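Local coordinates for maltose-binding protein MalE1 (Thermotoga maritima, PDB 6DTU), which binds maltotetraose and probably delivers maltose-type sugars to a membrane transporter, at residues L184-E187 with G188-K191; V268-S272 with P273-L277; A278-F281 with L282-I286; A347-L350 with V351-K355. All coordinates share one frame; numbering follows the deposited sequence.

The four contacts are local, each within one continuous stretch, at helix starts (interactions 1 and 2), along the body and final turn of helix 275-286 (3) and at a helix end (4). Interactions 2 and 3 share helix 275-286 and touch through Val268, whose CG2 lies 3.5 Å from Leu282 CD1; interaction 1 lies across the chain's centre. Interactions 1 and 4, on helices 187-201 and 341-352, both pack on helix 358-374. All are partly buried: interaction 3 turns Phe281, Leu282 and Ile286 inward, whereas 2 and 4 expose Lys271, Pro273, Leu350 and Lys355. Polar side chains grip backbone in 1 and 2, aromatic and aliphatic packing dominates 3, and backbone bonds round a glycine close 4.

Interaction 1 of 4, residues L184-E187 with G188-K191; sequences LANE and GAIK
Glu187 and Ile190 run side by side on the first turn of helix 187-201, pointing the same way, and the carboxylate oxygen OE2 of Glu187 passes 3.8 Å from Ile190 CD1. The acidic chain bends at chi2 (-56°), which brings its carboxylate end level with the methyl rather than reaching straight outward. Ile190 also lies against the backbone that enters the helix: its CG1 is 3.4 Å from Asn186 O, and CD1 is close to Ala185 O. Ala189 fills the adjoining position, its methyl CB 3.4 Å from Leu184 O, a buried carbonyl for which the model offers no hydrogen-bond partner, and it also meets Ile162 of helix 155-164.

This is a helix start with a side-chain N-cap. Asn186, its CG set between the backbone N and the carbonyl carbon (chi1 70°), turns OD1 inward to accept from Ala189 N at 2.9 Å, with a nearly straight N-H...O angle of 165°. The backbone then takes over: Ile190 N donates to Asn186 O at 3.0 Å and Lys191 N to Glu187 O at 2.9 Å. The other end of the amide, ND2, is bonded to Gly166 O, so the cap is fixed from both sides. An alanine replacing Asn186 would probably leave the Ala189 N-H without its side-chain acceptor and Gly166 O without its amide donor. Chemically, the amide cap supplies an acceptor for one of the first N-H groups of the helix, while the methyl of Ala189 and the CG1-CD1 arm of Ile190 shield the entering backbone beside it.

Interaction 2 of 4, residues V268-S272 with P273-L277; sequences VNAKS and PNKLL
Lys275 meets two flat peptide groups in quite different ways. Its ammonium NZ arrives in the plane of the Ala270 carbonyl, on a lone pair of Ala270 O, at 2.9 Å, whereas its backbone N stands over the face of the Ser272 carbonyl, 65° out of the plane, and makes a longer bond of 3.3 Å to Ser272 O. The motif is a pair of consecutive type I beta turns, Asn269 to Ser272 and Ser272 to Lys275, which carry the chain from strand 260-268 into helix 275-286.

Two side chains reinforce these turns. Asn269 forms an Asx turn: Lys271 N donates to its OD1 at 2.8 Å from above the amide plane, while Ser272 N closes the first turn on Asn269 O at 3.1 Å. Ser272 repeats the idea as an ST turn, its OG accepting from Asn274 N at 2.9 Å. That hydroxyl is also bonded to Asp57 OD1, an oxygen shared with Asn274 ND2, so Asp57 OD1 links the side chains of Ser272 and Asn274, the first and third residues of the second turn.

The long arm of Lys275 bridges the two turns. Lys275 starts with CG flanked by both N and C of its own backbone (chi1 63°) and then runs straight, travelling back over Ser272 O towards Ala270 O, and NZ is further held by a salt bridge to Glu76. At the root of the same arm Val268 crosses at about a right angle, its methyl CG1 resting 3.7 Å from Lys275 CB.

Interaction 3 of 4, residues A278-F281 with L282-I286; sequences AIEF and LTSFI
The Phe281 ring is met by Ile286 and Phe285, the residues five and four places further along the helix, both from the same side of its plane, Ile286 over the face and Phe285 obliquely. With CG anti to the backbone N (chi1 174°), the ring is carried towards the turn of Phe285 and Ile286. CG1 of Ile286 is 4.0 Å from the ring centroid and 30° off the ring normal, a CH-pi contact. The two ring planes stand at 65°, with Phe281 CE1 at the edge of the Phe285 ring, 3.6 Å from Phe285 CD2. Leu282 CD2 lies 4.0 Å from Phe281 CD2.

The backbone geometry is consistent with this placing of Ile286. A wider, pi-type turn ends this helix, in which Ile286 N donates to Phe281 O at 3.1 Å, while the bond from Phe285 N to the same oxygen is weak. On another side of the helix Ser284 grips Glu280 O twice, through its N and, at 2.7 Å, through OG, from opposite faces of the carbonyl plane.

An alanine in place of Phe281 would probably open a gap beside Ile286 and take away the ring that Phe285 and Phe24 meet.

The inner side of the helix packs on several elements: Phe24 of helix 14-28 lies edge-to-face with Phe281, Leu282 and Phe281 press on Ile58 of strand 58-62, and Ile286 reaches Phe266 of strand 260-268.

Interaction 4 of 4, residues A347-L350 with V351-K355; sequences ALNL and VVNGK
Leu350 and Lys355 close the end of helix 341-352 in a Schellman motif, with Gly354 as the C-prime residue. Its two defining bonds run from Lys355 N to Leu350 O, at 2.8 Å, and from Gly354 N to Val351 O, at 3.0 Å. The positive phi of Gly354 (63°) turns the chain back so that both can form.

The tight side belongs to the valines and the residues one turn before them. Val351 sets CG2 3.4 Å from Ala347 O, just beside the bond from its own N to that carbonyl. Val352 does likewise with its CG2, 3.4 Å from Leu348 O, over a nearly straight bond of 2.9 Å from Val352 N to Leu348 O. Beyond the helix, Ala347 and Val351 meet helix 358-374, while Leu348 and Val352 meet helix 187-201, so this face joins three helices.

The solvent side is looser. Lys355 bends at chi2 and sends its ammonium away, leaving only the base of its chain against Leu350. The two side chains cross at about a right angle, the apolar contact that accompanies this motif, with Leu350 CD2 3.7 Å from Lys355 CB.

Interaction 1 of 4, residues L184-E187 with G188-K191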
loop_
_atom_site.group_PDB
_atom_site.type_symbol
_atom_site.label_atom_id
_atom_site.label_comp_id
_atom_site.label_asym_id
_atom_site.label_seq_id
_atom_site.Cartn_x
_atom_site.Cartn_y
_atom_site.Cartn_z
ATOM N N LEU A 184 6.465 5.890 17.374
ATOM C CA LEU A 184 6.371 6.889 16.325
ATOM C C LEU A 184 6.818 8.273 16.775
ATOM O O LEU A 184 6.677 9.232 16.009
ATOM C CB LEU A 184 4.944 6.927 15.771
ATOM C CG LEU A 184 4.544 5.606 15.129
ATOM C CD1 LEU A 184 3.061 5.647 14.813
ATOM C CD2 LEU A 184 5.348 5.357 13.870
ATOM N N ALA A 185 7.307 8.405 18.013
ATOM C CA ALA A 185 7.929 9.640 18.474
ATOM C C ALA A 185 9.236 9.362 19.205
ATOM O O ALA A 185 9.676 10.195 20.003
ATOM C CB ALA A 185 6.996 10.475 19.356
ATOM N N ASN A 186 9.850 8.206 18.966
ATOM C CA ASN A 186 11.167 7.952 19.529
ATOM C C ASN A 186 12.218 8.725 18.733
ATOM O O ASN A 186 11.908 9.420 17.763
ATOM C CB ASN A 186 11.433 6.450 19.698
ATOM C CG ASN A 186 11.626 5.708 18.382
ATOM O OD1 ASN A 186 11.825 6.299 17.315
ATOM N ND2 ASN A 186 11.588 4.386 18.465
ATOM N N GLU A 187 13.480 8.624 19.139
ATOM C CA GLU A 187 14.484 9.458 18.488
ATOM C C GLU A 187 14.688 9.072 17.029
ATOM O O GLU A 187 15.006 9.933 16.202
ATOM C CB GLU A 187 15.787 9.486 19.294
ATOM C CG GLU A 187 15.637 10.100 20.693
ATOM C CD GLU A 187 15.066 11.520 20.687
ATOM O OE1 GLU A 187 15.575 12.386 19.935
ATOM O OE2 GLU A 187 14.102 11.773 21.447
ATOM N N GLY A 188 14.468 7.806 16.678
ATOM C CA GLY A 188 14.547 7.421 15.283
ATOM C C GLY A 188 13.429 8.018 14.455
ATOM O O GLY A 188 13.657 8.483 13.336
ATOM N N ALA A 189 12.199 7.997 14.979
ATOM C CA ALA A 189 11.100 8.612 14.253
ATOM C C ALA A 189 11.367 10.088 14.048
ATOM O O ALA A 189 11.100 10.640 12.973
ATOM C CB ALA A 189 9.799 8.426 15.033
ATOM N N ILE A 190 11.915 10.738 15.075
ATOM C CA ILE A 190 12.206 12.162 14.990
ATOM C C ILE A 190 13.256 12.433 13.928
ATOM O O ILE A 190 13.113 13.360 13.126
ATOM C CB ILE A 190 12.611 12.698 16.371
ATOM C CG1 ILE A 190 11.384 12.710 17.280
ATOM C CG2 ILE A 190 13.247 14.085 16.241
ATOM C CD1 ILE A 190 11.685 12.984 18.754
ATOM N N LYS A 191 14.303 11.605 13.876
ATOM C CA LYS A 191 15.339 11.788 12.865
ATOM C C LYS A 191 14.785 11.566 11.459
ATOM O O LYS A 191 15.132 12.296 10.518
ATOM C CB LYS A 191 16.502 10.833 13.144
ATOM C CG LYS A 191 17.762 11.154 12.359
ATOM C CD LYS A 191 18.994 10.524 13.000
ATOM C CE LYS A 191 20.277 11.056 12.355
ATOM N NZ LYS A 191 21.417 10.136 12.622
#

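Interaction 2 of 4, residues V268-S272 with P273-L277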
loop_
_atom_site.group_PDB
_atom_site.type_symbol
_atom_site.label_atom_id
_atom_site.label_comp_id
_atom_site.label_asym_id
_atom_site.label_seq_id
_atom_site.Cartn_x
_atom_site.Cartn_y
_atom_site.Cartn_z
ATOM N N VAL A 268 -14.442 -11.141 2.045
ATOM C CA VAL A 268 -15.863 -11.429 1.854
ATOM C C VAL A 268 -16.667 -10.765 2.969
ATOM O O VAL A 268 -16.297 -10.844 4.144
ATOM C CB VAL A 268 -16.125 -12.946 1.808
ATOM C CG1 VAL A 268 -17.637 -13.231 1.734
ATOM C CG2 VAL A 268 -15.407 -13.561 0.621
ATOM N N ASN A 269 -17.764 -10.107 2.592
ATOM C CA ASN A 269 -18.648 -9.441 3.548
ATOM C C ASN A 269 -19.409 -10.490 4.357
ATOM O O ASN A 269 -20.238 -11.223 3.807
ATOM C CB ASN A 269 -19.637 -8.611 2.740
ATOM C CG ASN A 269 -20.605 -7.794 3.591
ATOM O OD1 ASN A 269 -20.650 -7.886 4.814
ATOM N ND2 ASN A 269 -21.396 -6.978 2.916
ATOM N N ALA A 270 -19.173 -10.524 5.680
ATOM C CA ALA A 270 -19.857 -11.485 6.539
ATOM C C ALA A 270 -21.347 -11.201 6.665
ATOM O O ALA A 270 -22.099 -12.089 7.100
ATOM C CB ALA A 270 -19.223 -11.528 7.929
ATOM N N LYS A 271 -21.789 -10.006 6.294
ATOM C CA LYS A 271 -23.203 -9.685 6.364
ATOM C C LYS A 271 -23.920 -9.976 5.059
ATOM O O LYS A 271 -25.138 -9.825 4.996
ATOM C CB LYS A 271 -23.424 -8.227 6.765
ATOM C CG LYS A 271 -22.664 -7.790 8.032
ATOM C CD LYS A 271 -22.983 -8.656 9.228
ATOM C CE LYS A 271 -22.239 -8.160 10.462
ATOM N NZ LYS A 271 -22.411 -9.104 11.608
ATOM N N SER A 272 -23.197 -10.392 4.031
ATOM C CA SER A 272 -23.810 -10.559 2.722
ATOM C C SER A 272 -24.545 -11.889 2.660
ATOM O O SER A 272 -23.994 -12.909 3.068
ATOM C CB SER A 272 -22.748 -10.561 1.651
ATOM O OG SER A 272 -23.312 -11.108 0.467
ATOM N N PRO A 273 -25.790 -11.915 2.189
ATOM C CA PRO A 273 -26.468 -13.207 1.990
ATOM C C PRO A 273 -25.861 -14.029 0.874
ATOM O O PRO A 273 -26.226 -15.208 0.725
ATOM C CB PRO A 273 -27.904 -12.798 1.646
ATOM C CG PRO A 273 -27.743 -11.502 0.961
ATOM C CD PRO A 273 -26.591 -10.794 1.673
ATOM N N ASN A 274 -24.940 -13.454 0.096
ATOM C CA ASN A 274 -24.268 -14.159 -0.987
ATOM C C ASN A 274 -22.886 -14.641 -0.583
ATOM O O ASN A 274 -22.086 -14.977 -1.460
ATOM C CB ASN A 274 -24.156 -13.279 -2.241
ATOM C CG ASN A 274 -25.501 -12.762 -2.714
ATOM O OD1 ASN A 274 -26.340 -13.547 -3.124
ATOM N ND2 ASN A 274 -25.716 -11.443 -2.614
ATOM N N LYS A 275 -22.590 -14.696 0.724
ATOM C CA LYS A 275 -21.210 -14.928 1.126
ATOM C C LYS A 275 -20.694 -16.302 0.729
ATOM O O LYS A 275 -19.501 -16.446 0.427
ATOM C CB LYS A 275 -21.002 -14.620 2.604
ATOM C CG LYS A 275 -21.774 -15.481 3.592
ATOM C CD LYS A 275 -21.619 -14.861 4.969
ATOM C CE LYS A 275 -22.247 -15.674 6.077
ATOM N NZ LYS A 275 -21.986 -14.938 7.376
ATOM N N LEU A 276 -21.551 -17.319 0.723
ATOM C CA LEU A 276 -21.103 -18.635 0.286
ATOM C C LEU A 276 -20.714 -18.610 -1.185
ATOM O O LEU A 276 -19.696 -19.189 -1.578
ATOM C CB LEU A 276 -22.195 -19.674 0.533
ATOM C CG LEU A 276 -22.518 -19.976 1.986
ATOM C CD1 LEU A 276 -23.696 -20.923 2.064
ATOM C CD2 LEU A 276 -21.322 -20.567 2.682
ATOM N N LEU A 277 -21.509 -17.937 -2.015
ATOM C CA LEU A 277 -21.175 -17.841 -3.433
ATOM C C LEU A 277 -19.931 -16.986 -3.656
ATOM O O LEU A 277 -19.119 -17.295 -4.546
ATOM C CB LEU A 277 -22.373 -17.300 -4.216
ATOM C CG LEU A 277 -22.212 -17.156 -5.727
ATOM C CD1 LEU A 277 -21.880 -18.483 -6.415
ATOM C CD2 LEU A 277 -23.477 -16.525 -6.319
#

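Interaction 3 of 4, residues A278-F281 with L282-I286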
loop_
_atom_site.group_PDB
_atom_site.type_symbol
_atom_site.label_atom_id
_atom_site.label_comp_id
_atom_site.label_asym_id
_atom_site.label_seq_id
_atom_site.Cartn_x
_atom_site.Cartn_y
_atom_site.Cartn_z
ATOM N N ALA A 278 -19.753 -15.927 -2.847
ATOM C CA ALA A 278 -18.564 -15.083 -2.937
ATOM C C ALA A 278 -17.309 -15.883 -2.629
ATOM O O ALA A 278 -16.307 -15.779 -3.346
ATOM C CB ALA A 278 -18.681 -13.888 -1.981
ATOM N N ILE A 279 -17.355 -16.697 -1.573
ATOM C CA ILE A 279 -16.218 -17.553 -1.262
ATOM C C ILE A 279 -15.928 -18.503 -2.424
ATOM O O ILE A 279 -14.767 -18.693 -2.813
ATOM C CB ILE A 279 -16.449 -18.297 0.073
ATOM C CG1 ILE A 279 -16.410 -17.304 1.229
ATOM C CG2 ILE A 279 -15.354 -19.338 0.282
ATOM C CD1 ILE A 279 -16.897 -17.934 2.572
ATOM N N GLU A 280 -16.975 -19.099 -3.011
ATOM C CA GLU A 280 -16.787 -20.012 -4.138
ATOM C C GLU A 280 -16.113 -19.319 -5.314
ATOM O O GLU A 280 -15.220 -19.877 -5.956
ATOM C CB GLU A 280 -18.130 -20.595 -4.582
ATOM C CG GLU A 280 -18.054 -21.472 -5.866
ATOM C CD GLU A 280 -17.417 -22.851 -5.648
ATOM O OE1 GLU A 280 -17.173 -23.251 -4.483
ATOM O OE2 GLU A 280 -17.161 -23.549 -6.658
ATOM N N PHE A 281 -16.585 -18.129 -5.654
ATOM C CA PHE A 281 -15.959 -17.323 -6.696
ATOM C C PHE A 281 -14.472 -17.088 -6.415
ATOM O O PHE A 281 -13.629 -17.220 -7.312
ATOM C CB PHE A 281 -16.749 -16.027 -6.782
ATOM C CG PHE A 281 -16.177 -15.012 -7.687
ATOM C CD1 PHE A 281 -16.369 -15.087 -9.041
ATOM C CD2 PHE A 281 -15.475 -13.949 -7.177
ATOM C CE1 PHE A 281 -15.864 -14.111 -9.876
ATOM C CE2 PHE A 281 -14.946 -12.986 -8.002
ATOM C CZ PHE A 281 -15.143 -13.060 -9.342
ATOM N N LEU A 282 -14.130 -16.779 -5.165
ATOM C CA LEU A 282 -12.735 -16.493 -4.842
ATOM C C LEU A 282 -11.882 -17.751 -4.898
ATOM O O LEU A 282 -10.782 -17.726 -5.458
ATOM C CB LEU A 282 -12.629 -15.844 -3.464
ATOM C CG LEU A 282 -13.267 -14.453 -3.397
ATOM C CD1 LEU A 282 -13.042 -13.942 -1.983
ATOM C CD2 LEU A 282 -12.672 -13.498 -4.414
ATOM N N THR A 283 -12.351 -18.849 -4.298
ATOM C CA THR A 283 -11.497 -20.038 -4.185
ATOM C C THR A 283 -11.441 -20.854 -5.470
ATOM O O THR A 283 -10.405 -21.457 -5.775
ATOM C CB THR A 283 -11.947 -20.933 -3.024
ATOM O OG1 THR A 283 -13.277 -21.410 -3.286
ATOM C CG2 THR A 283 -11.881 -20.161 -1.699
ATOM N N SER A 284 -12.547 -20.947 -6.199
ATOM C CA SER A 284 -12.604 -21.849 -7.343
ATOM C C SER A 284 -12.164 -21.193 -8.641
ATOM O O SER A 284 -11.932 -21.903 -9.629
ATOM C CB SER A 284 -14.035 -22.362 -7.539
ATOM O OG SER A 284 -14.842 -21.355 -8.159
ATOM N N PHE A 285 -12.078 -19.863 -8.667
ATOM C CA PHE A 285 -11.839 -19.116 -9.898
ATOM C C PHE A 285 -10.730 -18.093 -9.692
ATOM O O PHE A 285 -9.689 -18.174 -10.344
ATOM C CB PHE A 285 -13.140 -18.433 -10.364
ATOM C CG PHE A 285 -12.998 -17.573 -11.609
ATOM C CD1 PHE A 285 -12.285 -18.023 -12.720
ATOM C CD2 PHE A 285 -13.653 -16.348 -11.699
ATOM C CE1 PHE A 285 -12.168 -17.247 -13.863
ATOM C CE2 PHE A 285 -13.550 -15.571 -12.860
ATOM C CZ PHE A 285 -12.824 -16.036 -13.947
ATOM N N ILE A 286 -10.923 -17.148 -8.772
ATOM C CA ILE A 286 -9.939 -16.083 -8.589
ATOM C C ILE A 286 -8.598 -16.658 -8.125
ATOM O O ILE A 286 -7.528 -16.182 -8.519
ATOM C CB ILE A 286 -10.498 -14.984 -7.660
ATOM C CG1 ILE A 286 -11.673 -14.260 -8.320
ATOM C CG2 ILE A 286 -9.435 -13.954 -7.277
ATOM C CD1 ILE A 286 -11.286 -13.469 -9.574
#

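Interaction 4 of 4, residues A347-L350 with V351-K355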
loop_
_atom_site.group_PDB
_atom_site.type_symbol
_atom_site.label_atom_id
_atom_site.label_comp_id
_atom_site.label_asym_id
_atom_site.label_seq_id
_atom_site.Cartn_x
_atom_site.Cartn_y
_atom_site.Cartn_z
ATOM N N ALA A 347 0.066 14.892 11.978
ATOM C CA ALA A 347 1.352 15.380 12.471
ATOM C C ALA A 347 2.259 15.779 11.323
ATOM O O ALA A 347 2.931 16.808 11.386
ATOM C CB ALA A 347 2.043 14.329 13.339
ATOM N N LEU A 348 2.309 14.957 10.267
ATOM C CA LEU A 348 3.168 15.296 9.138
ATOM C C LEU A 348 2.666 16.529 8.407
ATOM O O LEU A 348 3.486 17.311 7.910
ATOM C CB LEU A 348 3.292 14.117 8.170
ATOM C CG LEU A 348 4.000 12.948 8.848
ATOM C CD1 LEU A 348 4.082 11.793 7.879
ATOM C CD2 LEU A 348 5.373 13.342 9.364
ATOM N N ASN A 349 1.343 16.742 8.358
ATOM C CA ASN A 349 0.819 17.978 7.780
ATOM C C ASN A 349 1.346 19.197 8.525
ATOM O O ASN A 349 1.732 20.197 7.902
ATOM C CB ASN A 349 -0.710 17.969 7.779
ATOM C CG ASN A 349 -1.298 19.285 7.286
ATOM O OD1 ASN A 349 -1.354 20.263 8.033
ATOM N ND2 ASN A 349 -1.773 19.301 6.061
ATOM N N LEU A 350 1.358 19.136 9.859
ATOM C CA LEU A 350 1.892 20.247 10.641
ATOM C C LEU A 350 3.361 20.479 10.349
ATOM O O LEU A 350 3.801 21.626 10.219
ATOM C CB LEU A 350 1.713 19.960 12.126
ATOM C CG LEU A 350 0.271 19.869 12.612
ATOM C CD1 LEU A 350 0.253 19.534 14.090
ATOM C CD2 LEU A 350 -0.397 21.211 12.340
ATOM N N VAL A 351 4.138 19.402 10.225
ATOM C CA VAL A 351 5.573 19.542 10.008
ATOM C C VAL A 351 5.856 20.174 8.650
ATOM O O VAL A 351 6.631 21.130 8.540
ATOM C CB VAL A 351 6.278 18.184 10.161
ATOM C CG1 VAL A 351 7.731 18.307 9.715
ATOM C CG2 VAL A 351 6.205 17.692 11.608
ATOM N N VAL A 352 5.254 19.634 7.585
ATOM C CA VAL A 352 5.585 20.156 6.265
ATOM C C VAL A 352 5.073 21.565 6.057
ATOM O O VAL A 352 5.555 22.268 5.160
ATOM C CB VAL A 352 5.185 19.240 5.090
ATOM C CG1 VAL A 352 5.880 17.901 5.184
ATOM C CG2 VAL A 352 3.685 19.086 5.034
ATOM N N ASN A 353 4.103 21.997 6.855
ATOM C CA ASN A 353 3.599 23.360 6.771
ATOM C C ASN A 353 4.227 24.290 7.807
ATOM O O ASN A 353 3.774 25.427 7.955
ATOM C CB ASN A 353 2.070 23.373 6.841
ATOM C CG ASN A 353 1.423 22.809 5.572
ATOM O OD1 ASN A 353 0.833 21.718 5.583
ATOM N ND2 ASN A 353 1.535 23.559 4.471
ATOM N N GLY A 354 5.268 23.839 8.500
ATOM C CA GLY A 354 5.975 24.698 9.438
ATOM C C GLY A 354 5.115 25.168 10.592
ATOM O O GLY A 354 5.298 26.289 11.091
ATOM N N LYS A 355 4.220 24.307 11.076
ATOM C CA LYS A 355 3.275 24.683 12.115
ATOM C C LYS A 355 3.676 24.191 13.489
ATOM O O LYS A 355 3.078 24.625 14.479
ATOM C CB LYS A 355 1.884 24.115 11.823
ATOM C CG LYS A 355 1.370 24.441 10.458
ATOM C CD LYS A 355 0.510 25.677 10.499
ATOM C CE LYS A 355 0.336 26.239 9.107
ATOM N NZ LYS A 355 0.312 27.733 9.101
#